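Local atomic coordinates of aldehyde dehydrogenase (Bartonella henselae, PDB entry 3I44), a protein that probably catalyses the NAD(P)+-dependent oxidation of aldehydes to carboxylic acids, as other members of the aldehyde dehydrogenase family do. Residues Leu95-Tyr98 with Glu99-Ser103; Ile117-Ala120 with Leu121-Thr125; Asp282-Ile285 with Asp286-Gln289; Val311-Ala314 with Ile315-Lys318. The protein carries 1 engineered substitution. All blocks are in the same frame, centred on the assembly; numbering follows the deposited sequence.

Interaction 1: Leu95-Tyr98 with Glu99-Ser103; sequences LEIY and EKRSS
The ring of Y98 meets E99 obliquely and through the backbone: CD2 of Y98 lies 3.8 Å from N of E99. With CG opposite the backbone N (chi1 -173°), the ring swings off the helix and its OH hydrogen-bonds to the carbonyl oxygen of T125, while I210 touches the same side chain. The guanidinium of R101 is carried away from the turn, toward helix 202-213, by a chain bent at chi2 and chi3; NH1 forms a salt bridge with E209, and CG, nearer the backbone, passes 3.5 Å from O of I97. The carboxylate of E99 sits on a chain folded at chi2, and its CG packs 4.3 Å from CD1 of L95. These residues form the last turn of helix 84-100 and its junction with helix 102-113. E99 N and K100 N donate to L95 O and E96 O in the i to i+4 pattern of the helix, and R101 N reaches I97 O with a bent angle of 138°. R101 then leaves helical geometry and takes the N-cap position of the next helix. S102 carries the chain on: its OG bonds to O of E99 at 2.7 Å, and its own N adds a second bond to that oxygen at 3.2 Å. K100 NZ forms a salt bridge with E213 of helix 202-213, on which I97 also packs through I210; E96 OE1 pairs with K93.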
loop_
_atom_site.group_PDB
_atom_site.type_symbol
_atom_site.label_atom_id
_atom_site.label_comp_id
_atom_site.label_asym_id
_atom_site.label_seq_id
_atom_site.Cartn_x
_atom_site.Cartn_y
_atom_site.Cartn_z
ATOM N N LEU A 95 -12.516 26.668 1.230
ATOM C CA LEU A 95 -11.726 27.386 2.205
ATOM C C LEU A 95 -12.399 28.698 2.636
ATOM O O LEU A 95 -12.456 29.004 3.819
ATOM C CB LEU A 95 -10.343 27.702 1.648
ATOM C CG LEU A 95 -9.402 28.462 2.601
ATOM C CD1 LEU A 95 -9.245 27.706 3.954
ATOM C CD2 LEU A 95 -8.038 28.711 1.955
ATOM N N GLU A 96 -12.863 29.474 1.655
ATOM C CA GLU A 96 -13.553 30.736 1.931
ATOM C C GLU A 96 -14.761 30.512 2.849
ATOM O O GLU A 96 -14.919 31.235 3.817
ATOM C CB GLU A 96 -13.993 31.416 0.639
ATOM C CG GLU A 96 -14.974 32.522 0.896
ATOM C CD GLU A 96 -15.357 33.276 -0.345
ATOM O OE1 GLU A 96 -15.303 32.725 -1.453
ATOM O OE2 GLU A 96 -15.758 34.429 -0.183
ATOM N N ILE A 97 -15.602 29.519 2.561
ATOM C CA ILE A 97 -16.757 29.267 3.413
ATOM C C ILE A 97 -16.314 28.676 4.768
ATOM O O ILE A 97 -16.874 29.000 5.798
ATOM C CB ILE A 97 -17.826 28.387 2.701
ATOM C CG1 ILE A 97 -18.392 29.136 1.473
ATOM C CG2 ILE A 97 -18.907 28.001 3.672
ATOM C CD1 ILE A 97 -18.793 28.217 0.313
ATOM N N TYR A 98 -15.285 27.833 4.762
ATOM C CA TYR A 98 -14.726 27.282 5.999
ATOM C C TYR A 98 -14.297 28.373 6.953
ATOM O O TYR A 98 -14.641 28.319 8.140
ATOM C CB TYR A 98 -13.547 26.363 5.697
ATOM C CG TYR A 98 -12.964 25.592 6.872
ATOM C CD1 TYR A 98 -13.376 24.270 7.163
ATOM C CD2 TYR A 98 -11.969 26.150 7.661
ATOM C CE1 TYR A 98 -12.791 23.543 8.230
ATOM C CE2 TYR A 98 -11.401 25.446 8.706
ATOM C CZ TYR A 98 -11.820 24.146 8.994
ATOM O OH TYR A 98 -11.226 23.490 10.050
ATOM N N GLU A 99 -13.591 29.386 6.436
ATOM C CA GLU A 99 -13.165 30.508 7.270
ATOM C C GLU A 99 -14.378 31.294 7.775
ATOM O O GLU A 99 -14.424 31.688 8.958
ATOM C CB GLU A 99 -12.154 31.450 6.575
ATOM C CG GLU A 99 -10.743 30.930 6.413
ATOM C CD GLU A 99 -9.988 30.669 7.729
ATOM O OE1 GLU A 99 -10.485 31.008 8.832
ATOM O OE2 GLU A 99 -8.858 30.124 7.656
ATOM N N LYS A 100 -15.364 31.503 6.908
ATOM C CA LYS A 100 -16.583 32.207 7.323
ATOM C C LYS A 100 -17.269 31.468 8.474
ATOM O O LYS A 100 -17.797 32.090 9.381
ATOM C CB LYS A 100 -17.560 32.411 6.161
ATOM C CG LYS A 100 -18.883 33.124 6.576
ATOM C CD LYS A 100 -19.738 33.521 5.372
ATOM C CE LYS A 100 -20.289 32.284 4.674
ATOM N NZ LYS A 100 -21.316 32.589 3.625
ATOM N N ARG A 101 -17.193 30.143 8.490
ATOM C CA ARG A 101 -17.899 29.382 9.521
ATOM C C ARG A 101 -17.003 28.886 10.647
ATOM O O ARG A 101 -17.412 28.029 11.447
ATOM C CB ARG A 101 -18.655 28.247 8.841
ATOM C CG ARG A 101 -19.709 28.777 7.892
ATOM C CD ARG A 101 -21.081 28.720 8.511
ATOM N NE ARG A 101 -21.905 27.755 7.824
ATOM C CZ ARG A 101 -22.931 27.088 8.352
ATOM N NH1 ARG A 101 -23.573 26.231 7.583
ATOM N NH2 ARG A 101 -23.304 27.236 9.620
ATOM N N SER A 102 -15.807 29.463 10.755
ATOM C CA SER A 102 -14.810 28.938 11.655
ATOM C C SER A 102 -15.233 28.961 13.125
ATOM O O SER A 102 -14.916 28.029 13.867
ATOM C CB SER A 102 -13.434 29.625 11.473
ATOM O OG SER A 102 -13.539 31.037 11.418
ATOM N N SER A 103 -15.935 29.996 13.566
ATOM C CA SER A 103 -16.280 29.990 14.981
ATOM C C SER A 103 -17.494 29.074 15.272
ATOM O O SER A 103 -17.569 28.525 16.349
ATOM C CB SER A 103 -16.416 31.405 15.543
ATOM O OG SER A 103 -17.377 32.096 14.803
#

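Interaction 2: Ile117-Ala120 with Leu121-Thr125; sequences IDMA and LNAQT
M119 and A120 present their carbonyl oxygens to A123, Q124 and T125 in the first turns of helix 117-141, and each oxygen is gripped twice. M119 O accepts from A123 N and from Q124 N, both at 3.0 Å; the second bond is the straighter, with an N-H...O angle of 164° against 139°. This doubling marks a wider pi-type turn, in which the bonding slips from the i to i+4 pattern to i+5. A120 O then takes T125 N at 3.0 Å and T125 OG1 at 2.9 Å, which arrive from opposite faces of the carbonyl plane. The side chain of M119, bent at every torsion (chi1 78°), turns along the helix instead of away from it: SD lies 3.9 Å from CG of Q124, the two chains crossing at a slant, and CE reaches CB of A123 at 4.4 Å. Y297 touches both M119 and A123. L121, on the more open side, donates its N to I117 O at 3.0 Å, and its side chain leads out to A106 of helix 102-113. N122 curls back on the preceding turn, placing OD1 3.4 Å from CA of M119. Beyond the segments, Q124 NE2 is hydrogen-bonded to O of N172, and D118 OD2 to N of G339. In the widened turn M119 O and A120 O each still accept two hydrogen bonds, so the pi-type turn does not leave these carbonyls without partners; the hydroxyl of T125, a buried residue, is one of the two donors to A120 O.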
loop_
_atom_site.group_PDB
_atom_site.type_symbol
_atom_site.label_atom_id
_atom_site.label_comp_id
_atom_site.label_asym_id
_atom_site.label_seq_id
_atom_site.Cartn_x
_atom_site.Cartn_y
_atom_site.Cartn_z
ATOM N N ILE A 117 -12.435 25.862 24.146
ATOM C CA ILE A 117 -12.832 26.700 23.026
ATOM C C ILE A 117 -11.708 27.518 22.370
ATOM O O ILE A 117 -11.703 27.667 21.144
ATOM C CB ILE A 117 -14.042 27.609 23.425
ATOM C CG1 ILE A 117 -14.644 28.324 22.215
ATOM C CG2 ILE A 117 -13.649 28.588 24.516
ATOM C CD1 ILE A 117 -15.394 27.412 21.244
ATOM N N ASP A 118 -10.751 28.030 23.136
ATOM C CA ASP A 118 -9.658 28.774 22.498
ATOM C C ASP A 118 -8.900 27.855 21.543
ATOM O O ASP A 118 -8.703 28.199 20.364
ATOM C CB ASP A 118 -8.672 29.343 23.519
ATOM C CG ASP A 118 -9.266 30.454 24.363
ATOM O OD1 ASP A 118 -10.325 31.014 23.975
ATOM O OD2 ASP A 118 -8.653 30.741 25.425
ATOM N N MET A 119 -8.495 26.686 22.043
ATOM C CA MET A 119 -7.752 25.736 21.217
ATOM C C MET A 119 -8.668 25.045 20.206
ATOM O O MET A 119 -8.191 24.617 19.168
ATOM C CB MET A 119 -6.898 24.761 22.028
ATOM C CG MET A 119 -7.637 23.559 22.704
ATOM S SD MET A 119 -8.025 22.138 21.655
ATOM C CE MET A 119 -6.354 21.494 21.393
ATOM N N ALA A 120 -9.980 25.012 20.466
ATOM C CA ALA A 120 -10.947 24.534 19.484
ATOM C C ALA A 120 -10.888 25.434 18.235
ATOM O O ALA A 120 -11.049 24.960 17.107
ATOM C CB ALA A 120 -12.409 24.518 20.082
ATOM N N LEU A 121 -10.718 26.739 18.426
ATOM C CA LEU A 121 -10.568 27.660 17.281
ATOM C C LEU A 121 -9.136 27.640 16.742
ATOM O O LEU A 121 -8.946 27.404 15.553
ATOM C CB LEU A 121 -10.969 29.095 17.638
ATOM C CG LEU A 121 -10.904 30.140 16.515
ATOM C CD1 LEU A 121 -11.918 29.800 15.389
ATOM C CD2 LEU A 121 -11.175 31.562 17.027
ATOM N N ASN A 122 -8.129 27.867 17.592
ATOM C CA ASN A 122 -6.773 28.123 17.092
ATOM C C ASN A 122 -5.959 26.872 16.703
ATOM O O ASN A 122 -4.891 26.998 16.130
ATOM C CB ASN A 122 -5.968 29.019 18.046
ATOM C CG ASN A 122 -5.606 28.344 19.358
ATOM O OD1 ASN A 122 -5.253 27.139 19.409
ATOM N ND2 ASN A 122 -5.633 29.141 20.450
ATOM N N ALA A 123 -6.460 25.679 17.017
ATOM C CA ALA A 123 -5.776 24.450 16.659
ATOM C C ALA A 123 -6.744 23.491 15.983
ATOM O O ALA A 123 -6.541 23.152 14.838
ATOM C CB ALA A 123 -5.120 23.835 17.869
ATOM N N GLN A 124 -7.831 23.093 16.651
ATOM C CA GLN A 124 -8.772 22.126 16.026
ATOM C C GLN A 124 -9.303 22.667 14.683
ATOM O O GLN A 124 -9.314 21.949 13.676
ATOM C CB GLN A 124 -9.913 21.759 16.977
ATOM C CG GLN A 124 -9.482 20.934 18.210
ATOM C CD GLN A 124 -9.429 19.444 17.917
ATOM O OE1 GLN A 124 -9.729 19.003 16.797
ATOM N NE2 GLN A 124 -9.030 18.651 18.920
ATOM N N THR A 125 -9.749 23.919 14.663
ATOM C CA THR A 125 -10.327 24.467 13.456
ATOM C C THR A 125 -9.240 25.014 12.505
ATOM O O THR A 125 -9.240 24.695 11.338
ATOM C CB THR A 125 -11.387 25.532 13.758
ATOM O OG1 THR A 125 -12.423 24.956 14.578
ATOM C CG2 THR A 125 -11.993 26.059 12.439
#

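Interaction 3: Asp282-Ile285 with Asp286-Gln289; sequences DADI and DALQ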
loop_
_atom_site.group_PDB
_atom_site.type_symbol
_atom_site.label_atom_id
_atom_site.label_comp_id
_atom_site.label_asym_id
_atom_site.label_seq_id
_atom_site.Cartn_x
_atom_site.Cartn_y
_atom_site.Cartn_z
ATOM N N ASP A 282 21.924 17.917 27.728
ATOM C CA ASP A 282 22.311 19.134 27.028
ATOM C C ASP A 282 21.178 19.723 26.200
ATOM O O ASP A 282 21.428 20.571 25.340
ATOM C CB ASP A 282 23.586 18.914 26.194
ATOM C CG ASP A 282 23.415 17.888 25.019
ATOM O OD1 ASP A 282 22.283 17.451 24.710
ATOM O OD2 ASP A 282 24.450 17.537 24.403
ATOM N N ALA A 283 19.931 19.316 26.481
ATOM C CA ALA A 283 18.769 19.902 25.811
ATOM C C ALA A 283 18.620 21.376 26.213
ATOM O O ALA A 283 19.091 21.780 27.264
ATOM C CB ALA A 283 17.477 19.101 26.113
ATOM N N ASP A 284 17.979 22.167 25.355
ATOM C CA ASP A 284 17.726 23.565 25.634
ATOM C C ASP A 284 16.868 23.714 26.902
ATOM O O ASP A 284 16.164 22.769 27.323
ATOM C CB ASP A 284 17.061 24.252 24.432
ATOM C CG ASP A 284 15.655 23.706 24.141
ATOM O OD1 ASP A 284 15.565 22.610 23.562
ATOM O OD2 ASP A 284 14.646 24.341 24.523
ATOM N N ILE A 285 16.925 24.909 27.491
ATOM C CA ILE A 285 16.312 25.178 28.816
ATOM C C ILE A 285 14.869 24.661 28.895
ATOM O O ILE A 285 14.489 24.023 29.856
ATOM C CB ILE A 285 16.289 26.699 29.149
ATOM C CG1 ILE A 285 17.694 27.235 29.437
ATOM C CG2 ILE A 285 15.365 27.005 30.340
ATOM C CD1 ILE A 285 17.796 28.786 29.201
ATOM N N ASP A 286 14.091 24.932 27.868
ATOM C CA ASP A 286 12.653 24.682 27.922
ATOM C C ASP A 286 12.203 23.281 27.455
ATOM O O ASP A 286 10.995 23.049 27.355
ATOM C CB ASP A 286 11.918 25.751 27.107
ATOM C CG ASP A 286 10.448 25.876 27.510
ATOM O OD1 ASP A 286 10.179 26.038 28.726
ATOM O OD2 ASP A 286 9.559 25.799 26.620
ATOM N N ALA A 287 13.156 22.367 27.213
ATOM C CA ALA A 287 12.869 21.073 26.584
ATOM C C ALA A 287 11.900 20.266 27.437
ATOM O O ALA A 287 10.924 19.728 26.924
ATOM C CB ALA A 287 14.175 20.257 26.370
ATOM N N LEU A 288 12.204 20.191 28.734
ATOM C CA LEU A 288 11.421 19.409 29.676
ATOM C C LEU A 288 9.975 19.918 29.751
ATOM O O LEU A 288 9.037 19.134 29.578
ATOM C CB LEU A 288 12.069 19.409 31.065
ATOM C CG LEU A 288 13.268 18.510 31.215
ATOM C CD1 LEU A 288 13.861 18.798 32.591
ATOM C CD2 LEU A 288 12.843 17.029 31.036
ATOM N N GLN A 289 9.804 21.230 29.945
ATOM C CA GLN A 289 8.464 21.847 29.987
ATOM C C GLN A 289 7.673 21.632 28.690
ATOM O O GLN A 289 6.463 21.290 28.701
ATOM C CB GLN A 289 8.551 23.358 30.279
HETATM O O HOH W 1 14.594 26.798 25.543
HETATM O O HOH W 2 12.079 22.926 30.879
#
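A283 and A287 touch methyl to methyl, CB to CB at 3.5 Å, as the chain folds back in a type I beta turn from D284 to A287. The turn is closed by A287 N donating to D284 O at 3.0 Å; the bond is fairly straight at the hydrogen (159°), but the donor stands 47° above the carbonyl plane. CG of D284 sits between its backbone N and carbonyl carbon (chi1 65°), which brings the carboxylate to the D286 side: OD2 makes a weak bond to N of D286 at 3.4 Å, and a water bridges the same two groups, donating to OD2 of D284 at 2.7 Å and accepting from D286 N. D286 holds the N-cap position of helix 287-296, yet its side chain makes no capping bond. A second water bridges I285 O, at 2.8 Å, to Q289 N in the first helical turn. Further out, R290 forms a salt bridge with OD1 of D284 and probably helps to orient that carboxylate. The turn links strand 276-279 to helix 287-296, the start of a beta-alpha-beta crossover to strand 308-312; A283 and A287 lie against Q436 of strand 432-436, and L288 packs on helix 316-329.

Interaction 4: Val311-Ala314 with Ile315-Lys318; sequences VEQA and IYDK
V311 and I315 pack hard against each other: CG1 of V311 is 3.4 Å from CG1 of I315, closer than carbons usually come, and 3.6 Å from its CD1. The two side chains cross at about a right angle. I315 reaches V311 because its CG1 is wedged between the backbone N and the carbonyl carbon (chi1 56°), which folds the branch back under the turn. V311 also approaches the Y316 ring, CB to CD1 at 4.4 Å. The packing is looser at Q313, whose OE1 lies 3.8 Å from CD2 of Y316, with the amide plane turned 88° from that of the ring. Two backbone bonds hold the bend between these parts: I315 N to E312 O at 3.0 Å and Y316 N to Q313 O at 3.0 Å. In both the donor rises well above the carbonyl plane, by 57° in the second, as the chain turns sharply from strand into helix. On the solvent side, waters bridge the backbone. One donates to Q313 O at 2.7 Å and accepts from D317 N at 3.1 Å; another donates to A314 O and accepts from K318 N, so two waters link these carbonyls to amide nitrogens of the first helical turn. Two polar ends are held from outside, Y316 OH by D392 and E312 OE2 by N of A281. The contact thus joins strand 308-312, which runs between strands 276-279 and 408-414 of a seven-stranded sheet, to helix 316-329, with Y316 and Q313 against P413 of strand 408-414.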
loop_
_atom_site.group_PDB
_atom_site.type_symbol
_atom_site.label_atom_id
_atom_site.label_comp_id
_atom_site.label_asym_id
_atom_site.label_seq_id
_atom_site.Cartn_x
_atom_site.Cartn_y
_atom_site.Cartn_z
ATOM N N VAL A 311 14.801 10.078 29.665
ATOM C CA VAL A 311 15.668 11.158 30.141
ATOM C C VAL A 311 17.060 10.670 30.540
ATOM O O VAL A 311 17.216 9.665 31.264
ATOM C CB VAL A 311 15.029 11.896 31.328
ATOM C CG1 VAL A 311 15.872 13.132 31.716
ATOM C CG2 VAL A 311 13.597 12.316 30.979
ATOM N N GLU A 312 18.078 11.364 30.052
ATOM C CA GLU A 312 19.446 11.033 30.418
ATOM C C GLU A 312 19.585 11.059 31.964
ATOM O O GLU A 312 18.996 11.900 32.647
ATOM C CB GLU A 312 20.422 11.976 29.718
ATOM C CG GLU A 312 21.895 11.602 29.857
ATOM C CD GLU A 312 22.799 12.346 28.847
ATOM O OE1 GLU A 312 23.860 11.805 28.524
ATOM O OE2 GLU A 312 22.441 13.432 28.331
ATOM N N GLN A 313 20.305 10.083 32.516
ATOM C CA GLN A 313 20.368 9.872 33.984
ATOM C C GLN A 313 20.661 11.159 34.744
ATOM O O GLN A 313 19.927 11.513 35.669
ATOM C CB GLN A 313 21.417 8.802 34.338
ATOM C CG GLN A 313 21.430 8.403 35.818
ATOM C CD GLN A 313 20.133 7.755 36.242
ATOM O OE1 GLN A 313 19.377 8.311 37.044
ATOM N NE2 GLN A 313 19.853 6.577 35.688
ATOM N N ALA A 314 21.688 11.885 34.295
ATOM C CA ALA A 314 22.088 13.165 34.909
ATOM C C ALA A 314 20.938 14.143 35.167
ATOM O O ALA A 314 21.016 14.885 36.107
ATOM C CB ALA A 314 23.169 13.850 34.070
ATOM N N ILE A 315 19.879 14.176 34.345
ATOM C CA ILE A 315 18.783 15.155 34.569
ATOM C C ILE A 315 17.431 14.503 34.898
ATOM O O ILE A 315 16.372 15.145 34.862
ATOM C CB ILE A 315 18.626 16.163 33.399
ATOM C CG1 ILE A 315 18.406 15.418 32.086
ATOM C CG2 ILE A 315 19.881 17.117 33.303
ATOM C CD1 ILE A 315 17.612 16.193 31.073
ATOM N N TYR A 316 17.482 13.224 35.260
ATOM C CA TYR A 316 16.283 12.456 35.587
ATOM C C TYR A 316 15.517 13.035 36.787
ATOM O O TYR A 316 14.298 13.227 36.726
ATOM C CB TYR A 316 16.689 10.995 35.831
ATOM C CG TYR A 316 15.548 10.046 36.085
ATOM C CD1 TYR A 316 14.413 10.054 35.278
ATOM C CD2 TYR A 316 15.612 9.110 37.134
ATOM C CE1 TYR A 316 13.369 9.168 35.511
ATOM C CE2 TYR A 316 14.578 8.210 37.363
ATOM C CZ TYR A 316 13.458 8.246 36.556
ATOM O OH TYR A 316 12.428 7.377 36.781
ATOM N N ASP A 317 16.218 13.336 37.880
ATOM C CA ASP A 317 15.551 13.954 39.044
ATOM C C ASP A 317 14.936 15.295 38.680
ATOM O O ASP A 317 13.774 15.586 39.053
ATOM C CB ASP A 317 16.520 14.100 40.243
ATOM C CG ASP A 317 16.828 12.766 40.920
ATOM O OD1 ASP A 317 16.092 11.761 40.727
ATOM O OD2 ASP A 317 17.829 12.718 41.663
ATOM N N LYS A 318 15.687 16.102 37.930
ATOM C CA LYS A 318 15.145 17.369 37.409
ATOM C C LYS A 318 13.885 17.170 36.532
ATOM O O LYS A 318 12.897 17.923 36.630
ATOM C CB LYS A 318 16.227 18.125 36.625
ATOM C CG LYS A 318 15.748 19.451 36.070
ATOM C CD LYS A 318 16.921 20.280 35.585
ATOM C CE LYS A 318 16.474 21.675 35.190
ATOM N NZ LYS A 318 17.671 22.550 34.904
HETATM O O HOH W 3 19.286 12.829 37.954
HETATM O O HOH W 4 18.576 15.753 37.867
#

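Interactions 1 and 2 belong to one helical region and touch directly, the tyrosine hydroxyl of interaction 1 tying it to the helix of interaction 2. Interactions 3 and 4 lie together at the ends of neighbouring strands of one sheet and meet where L288 CD1 packs 4.0 Å from K318 CG; the centres of interactions 2 and 3 are about 26 Å apart. Interactions 1, 2 and 4 are partly buried, and interaction 3 is a surface contact. The first two rest on helical backbone bonds, one at a helix-to-helix junction and one at a pi-type turn. Interactions 3 and 4 lead the chain from a strand into a helix, and each uses bridging waters. Interaction 3 joins small methyls and a carboxylate; interaction 4 adds larger apolar packing.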